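PDB 5UBU: putative acetamidase/formamidase from Yersinia enterocolitica subsp. palearctica serotype O:3, which probably hydrolyses carbon-nitrogen bonds other than peptide bonds in linear amides. Local coordinates for residues Ala276-Leu288 / Tyr319-Ala331. Residues are numbered along the deposited sequence; the frame is centred on the assembly and turned at random.
Sequences ATRIAYRDLIYWL and YTVGAMLNKELLA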
loop_
_atom_site.group_PDB
_atom_site.type_symbol
_atom_site.label_atom_id
_atom_site.label_comp_id
_atom_site.label_asym_id
_atom_site.label_seq_id
_atom_site.Cartn_x
_atom_site.Cartn_y
_atom_site.Cartn_z
ATOM N N ALA B 276 0.113 -2.455 -8.978
ATOM C CA ALA B 276 -0.077 -3.538 -9.933
ATOM C C ALA B 276 -1.045 -3.046 -11.001
ATOM O O ALA B 276 -0.847 -3.282 -12.204
ATOM C CB ALA B 276 -0.623 -4.773 -9.251
ATOM N N THR B 277 -2.083 -2.339 -10.548
ATOM C CA THR B 277 -3.102 -1.795 -11.444
ATOM C C THR B 277 -2.530 -0.674 -12.326
ATOM O O THR B 277 -2.870 -0.580 -13.495
ATOM C CB THR B 277 -4.306 -1.265 -10.662
ATOM O OG1 THR B 277 -4.713 -2.232 -9.684
ATOM C CG2 THR B 277 -5.462 -0.948 -11.615
ATOM N N ARG B 278 -1.691 0.192 -11.756
ATOM C CA ARG B 278 -1.049 1.277 -12.527
ATOM C C ARG B 278 -0.210 0.725 -13.658
ATOM O O ARG B 278 -0.294 1.197 -14.791
ATOM C CB ARG B 278 -0.172 2.136 -11.624
ATOM C CG ARG B 278 -0.957 3.142 -10.825
ATOM C CD ARG B 278 -0.127 3.691 -9.703
ATOM N NE ARG B 278 -0.820 4.752 -8.989
ATOM C CZ ARG B 278 -0.569 5.114 -7.735
ATOM N NH1 ARG B 278 0.311 4.454 -6.983
ATOM N NH2 ARG B 278 -1.258 6.116 -7.203
ATOM N N ILE B 279 0.599 -0.279 -13.320
ATOM C CA ILE B 279 1.463 -0.973 -14.272
ATOM C C ILE B 279 0.656 -1.520 -15.452
ATOM O O ILE B 279 1.028 -1.321 -16.607
ATOM C CB ILE B 279 2.218 -2.120 -13.565
ATOM C CG1 ILE B 279 3.297 -1.542 -12.655
ATOM C CG2 ILE B 279 2.888 -3.036 -14.571
ATOM C CD1 ILE B 279 3.907 -2.548 -11.702
ATOM N N ALA B 280 -0.452 -2.195 -15.140
ATOM C CA ALA B 280 -1.318 -2.785 -16.158
ATOM C C ALA B 280 -1.933 -1.717 -17.048
ATOM O O ALA B 280 -1.804 -1.779 -18.283
ATOM C CB ALA B 280 -2.408 -3.622 -15.508
ATOM N N TYR B 281 -2.607 -0.747 -16.436
ATOM C CA TYR B 281 -3.209 0.314 -17.229
ATOM C C TYR B 281 -2.206 1.100 -18.053
ATOM O O TYR B 281 -2.474 1.385 -19.214
ATOM C CB TYR B 281 -4.082 1.270 -16.411
ATOM C CG TYR B 281 -5.549 0.903 -16.383
ATOM C CD1 TYR B 281 -6.285 0.877 -17.569
ATOM C CD2 TYR B 281 -6.224 0.684 -15.191
ATOM C CE1 TYR B 281 -7.635 0.575 -17.578
ATOM C CE2 TYR B 281 -7.583 0.410 -15.185
ATOM C CZ TYR B 281 -8.282 0.354 -16.392
ATOM O OH TYR B 281 -9.626 0.061 -16.405
ATOM N N ARG B 282 -1.052 1.428 -17.480
ATOM C CA ARG B 282 -0.061 2.205 -18.231
ATOM C C ARG B 282 0.468 1.395 -19.423
ATOM O O ARG B 282 0.673 1.937 -20.516
ATOM C CB ARG B 282 1.097 2.658 -17.365
ATOM C CG ARG B 282 1.884 3.755 -18.068
ATOM C CD ARG B 282 3.051 4.279 -17.289
ATOM N NE ARG B 282 4.160 3.335 -17.236
ATOM C CZ ARG B 282 5.346 3.596 -16.698
ATOM N NH1 ARG B 282 6.277 2.649 -16.682
ATOM N NH2 ARG B 282 5.603 4.785 -16.160
ATOM N N ASP B 283 0.685 0.102 -19.201
ATOM C CA ASP B 283 1.183 -0.767 -20.265
ATOM C C ASP B 283 0.155 -0.846 -21.383
ATOM O O ASP B 283 0.522 -0.843 -22.556
ATOM C CB ASP B 283 1.463 -2.180 -19.776
ATOM C CG ASP B 283 2.106 -3.039 -20.851
ATOM O OD1 ASP B 283 3.263 -2.749 -21.211
ATOM O OD2 ASP B 283 1.471 -4.013 -21.320
ATOM N N LEU B 284 -1.123 -0.934 -21.008
ATOM C CA LEU B 284 -2.200 -0.998 -21.990
ATOM C C LEU B 284 -2.193 0.273 -22.843
ATOM O O LEU B 284 -2.269 0.203 -24.070
ATOM C CB LEU B 284 -3.558 -1.188 -21.302
ATOM C CG LEU B 284 -4.786 -1.322 -22.205
ATOM C CD1 LEU B 284 -4.603 -2.448 -23.204
ATOM C CD2 LEU B 284 -6.017 -1.565 -21.361
ATOM N N ILE B 285 -2.068 1.425 -22.183
ATOM C CA ILE B 285 -2.018 2.720 -22.874
ATOM C C ILE B 285 -0.843 2.762 -23.850
ATOM O O ILE B 285 -0.997 3.224 -24.977
ATOM C CB ILE B 285 -1.949 3.900 -21.877
ATOM C CG1 ILE B 285 -3.275 3.999 -21.118
ATOM C CG2 ILE B 285 -1.708 5.216 -22.607
ATOM C CD1 ILE B 285 -3.266 4.985 -19.972
ATOM N N TYR B 286 0.323 2.277 -23.431
ATOM C CA TYR B 286 1.471 2.280 -24.332
ATOM C C TYR B 286 1.259 1.326 -25.523
ATOM O O TYR B 286 1.746 1.580 -26.638
ATOM C CB TYR B 286 2.784 1.950 -23.624
ATOM C CG TYR B 286 3.266 2.953 -22.597
ATOM C CD1 TYR B 286 2.939 4.315 -22.678
ATOM C CD2 TYR B 286 4.199 2.572 -21.634
ATOM C CE1 TYR B 286 3.430 5.224 -21.746
ATOM C CE2 TYR B 286 4.707 3.487 -20.724
ATOM C CZ TYR B 286 4.325 4.810 -20.785
ATOM O OH TYR B 286 4.829 5.709 -19.873
ATOM N N TRP B 287 0.529 0.244 -25.269
ATOM C CA TRP B 287 0.219 -0.745 -26.289
ATOM C C TRP B 287 -0.746 -0.144 -27.310
ATOM O O TRP B 287 -0.550 -0.298 -28.522
ATOM C CB TRP B 287 -0.333 -2.011 -25.618
ATOM C CG TRP B 287 -0.576 -3.194 -26.501
ATOM C CD1 TRP B 287 -0.086 -3.409 -27.762
ATOM C CD2 TRP B 287 -1.175 -4.427 -26.099
ATOM N NE1 TRP B 287 -0.454 -4.647 -28.210
ATOM C CE2 TRP B 287 -1.109 -5.303 -27.204
ATOM C CE3 TRP B 287 -1.805 -4.862 -24.925
ATOM C CZ2 TRP B 287 -1.649 -6.585 -27.175
ATOM C CZ3 TRP B 287 -2.343 -6.139 -24.893
ATOM C CH2 TRP B 287 -2.256 -6.988 -26.012
ATOM N N LEU B 288 -1.756 0.576 -26.821
ATOM C CA LEU B 288 -2.736 1.225 -27.690
ATOM C C LEU B 288 -2.085 2.301 -28.570
ATOM O O LEU B 288 -2.461 2.458 -29.733
ATOM C CB LEU B 288 -3.880 1.817 -26.863
ATOM C CG LEU B 288 -4.743 0.802 -26.107
ATOM C CD1 LEU B 288 -5.706 1.493 -25.162
ATOM C CD2 LEU B 288 -5.495 -0.106 -27.065
ATOM N N TYR B 319 0.955 -9.178 -6.078
ATOM C CA TYR B 319 -0.402 -9.310 -6.569
ATOM C C TYR B 319 -0.382 -9.096 -8.069
ATOM O O TYR B 319 0.526 -8.471 -8.585
ATOM C CB TYR B 319 -1.335 -8.312 -5.891
ATOM C CG TYR B 319 -1.208 -8.270 -4.382
ATOM C CD1 TYR B 319 -1.173 -9.444 -3.633
ATOM C CD2 TYR B 319 -1.200 -7.060 -3.702
ATOM C CE1 TYR B 319 -1.083 -9.411 -2.260
ATOM C CE2 TYR B 319 -1.106 -7.023 -2.324
ATOM C CZ TYR B 319 -1.053 -8.201 -1.609
ATOM O OH TYR B 319 -0.968 -8.169 -0.243
ATOM N N THR B 320 -1.384 -9.614 -8.761
ATOM C CA THR B 320 -1.460 -9.498 -10.207
ATOM C C THR B 320 -2.819 -8.969 -10.651
ATOM O O THR B 320 -3.852 -9.432 -10.191
ATOM C CB THR B 320 -1.183 -10.855 -10.866
ATOM O OG1 THR B 320 0.105 -11.329 -10.451
ATOM C CG2 THR B 320 -1.219 -10.742 -12.388
ATOM N N VAL B 321 -2.780 -8.003 -11.567
ATOM C CA VAL B 321 -3.961 -7.330 -12.089
ATOM C C VAL B 321 -3.875 -7.228 -13.606
ATOM O O VAL B 321 -2.809 -6.945 -14.149
ATOM C CB VAL B 321 -4.035 -5.894 -11.524
ATOM C CG1 VAL B 321 -5.222 -5.134 -12.114
ATOM C CG2 VAL B 321 -4.106 -5.916 -9.998
ATOM N N GLY B 322 -5.001 -7.435 -14.281
ATOM C CA GLY B 322 -5.066 -7.340 -15.735
ATOM C C GLY B 322 -5.938 -6.164 -16.154
ATOM O O GLY B 322 -7.060 -6.041 -15.679
ATOM N N ALA B 323 -5.421 -5.289 -17.016
ATOM C CA ALA B 323 -6.179 -4.142 -17.530
ATOM C C ALA B 323 -6.603 -4.492 -18.953
ATOM O O ALA B 323 -5.762 -4.724 -19.806
ATOM C CB ALA B 323 -5.328 -2.885 -17.518
HETATM N N MSE B 324 -7.906 -4.516 -19.204
HETATM C CA MSE B 324 -8.442 -4.898 -20.505
HETATM C C MSE B 324 -9.129 -3.851 -21.309
HETATM O O MSE B 324 -9.523 -2.816 -20.795
HETATM C CB MSE B 324 -9.598 -5.849 -20.231
HETATM C CG MSE B 324 -9.193 -7.301 -20.116
HETATM SE SE MSE B 324 -10.488 -8.140 -18.894
HETATM C CE MSE B 324 -12.019 -8.472 -20.095
ATOM N N LEU B 325 -9.288 -4.144 -22.596
ATOM C CA LEU B 325 -10.015 -3.295 -23.525
ATOM C C LEU B 325 -10.653 -4.241 -24.545
ATOM O O LEU B 325 -9.997 -5.138 -25.068
ATOM C CB LEU B 325 -9.116 -2.281 -24.222
ATOM C CG LEU B 325 -9.868 -1.324 -25.166
ATOM C CD1 LEU B 325 -10.857 -0.469 -24.388
ATOM C CD2 LEU B 325 -8.903 -0.447 -25.942
ATOM N N ASN B 326 -11.938 -4.042 -24.805
ATOM C CA ASN B 326 -12.677 -4.872 -25.744
ATOM C C ASN B 326 -12.178 -4.605 -27.164
ATOM O O ASN B 326 -12.021 -3.457 -27.562
ATOM C CB ASN B 326 -14.182 -4.596 -25.592
ATOM C CG ASN B 326 -15.044 -5.523 -26.426
ATOM O OD1 ASN B 326 -14.908 -5.613 -27.656
ATOM N ND2 ASN B 326 -15.973 -6.181 -25.765
ATOM N N LYS B 327 -11.922 -5.674 -27.912
ATOM C CA LYS B 327 -11.419 -5.567 -29.297
ATOM C C LYS B 327 -12.258 -4.704 -30.231
ATOM O O LYS B 327 -11.729 -4.182 -31.211
ATOM C CB LYS B 327 -11.187 -6.948 -29.919
ATOM C CG LYS B 327 -9.998 -7.677 -29.325
ATOM C CD LYS B 327 -9.781 -9.006 -30.000
ATOM C CE LYS B 327 -8.481 -9.649 -29.561
ATOM N NZ LYS B 327 -8.290 -10.969 -30.226
ATOM N N GLU B 328 -13.548 -4.549 -29.943
ATOM C CA GLU B 328 -14.395 -3.686 -30.768
ATOM C C GLU B 328 -13.895 -2.238 -30.752
ATOM O O GLU B 328 -13.999 -1.536 -31.755
ATOM C CB GLU B 328 -15.856 -3.747 -30.320
ATOM C CG GLU B 328 -16.558 -5.039 -30.709
ATOM C CD GLU B 328 -18.034 -5.063 -30.316
ATOM O OE1 GLU B 328 -18.840 -5.614 -31.109
ATOM O OE2 GLU B 328 -18.396 -4.516 -29.238
ATOM N N LEU B 329 -13.327 -1.813 -29.625
ATOM C CA LEU B 329 -12.812 -0.450 -29.476
ATOM C C LEU B 329 -11.428 -0.236 -30.117
ATOM O O LEU B 329 -10.913 0.884 -30.098
ATOM C CB LEU B 329 -12.813 -0.038 -27.995
ATOM C CG LEU B 329 -14.200 -0.060 -27.325
ATOM C CD1 LEU B 329 -14.114 0.145 -25.831
ATOM C CD2 LEU B 329 -15.133 0.969 -27.948
ATOM N N LEU B 330 -10.851 -1.295 -30.697
ATOM C CA LEU B 330 -9.556 -1.211 -31.385
ATOM C C LEU B 330 -9.745 -0.847 -32.867
ATOM O O LEU B 330 -8.783 -0.476 -33.540
ATOM C CB LEU B 330 -8.786 -2.531 -31.281
ATOM C CG LEU B 330 -8.421 -3.043 -29.892
ATOM C CD1 LEU B 330 -7.747 -4.398 -29.977
ATOM C CD2 LEU B 330 -7.523 -2.061 -29.181
ATOM N N ALA B 331 -10.984 -0.965 -33.368
ATOM C CA ALA B 331 -11.306 -0.620 -34.756
ATOM C C ALA B 331 -10.901 0.828 -35.030
ATOM O O ALA B 331 -11.114 1.705 -34.192
ATOM C CB ALA B 331 -12.794 -0.813 -35.015
#
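Ala323 and Ala280 meet methyl to methyl, CB to CB at 3.6 Å, where helix 276-288 packs on strand 319-326, running in roughly the same direction. Their axes come within 7.0 Å at a crossing angle of -31°, a close spacing consistent with the two alanines that face each other. The same Ala323 methyl lies over one face of the Tyr281 ring, 4.0 Å from CB to the ring centroid and 17° off the normal, which meets the geometry of a CH-pi contact. Val321 can be followed outward: its CB passes near Thr277 OG1, then the two methyls part. CG1, anti to the backbone N (chi1 177°), reaches Thr277 OG1 and CA, while CG2 touches Ala276 CB at 3.7 Å and also lies close to Thr277 OG1. The methyls merely pack against that hydroxyl, which is hydrogen-bonded to Leu273 O. Farther along, Leu284 sets CD2 against the backbone, 3.5 Å from Ala323 O. Leu288 CD2 then fits against Leu325 CD2 and, at 3.5 Å, Leu330 CD2 from the 3-10 turn. No hydrogen bond joins the segments; methyls pack on methyls and backbone carbonyls, largely buried. The strand lies between 263-270 and 308-313 in a mixed sheet, with Tyr281 and Val321 both touching Val309, while Tyr281 OH is hydrogen-bonded to Asp227 O of a second subunit. Helix 273-291 lies over this end of the sheet, Trp287 touching Ile264, with Ile285 packed against helix 296-306.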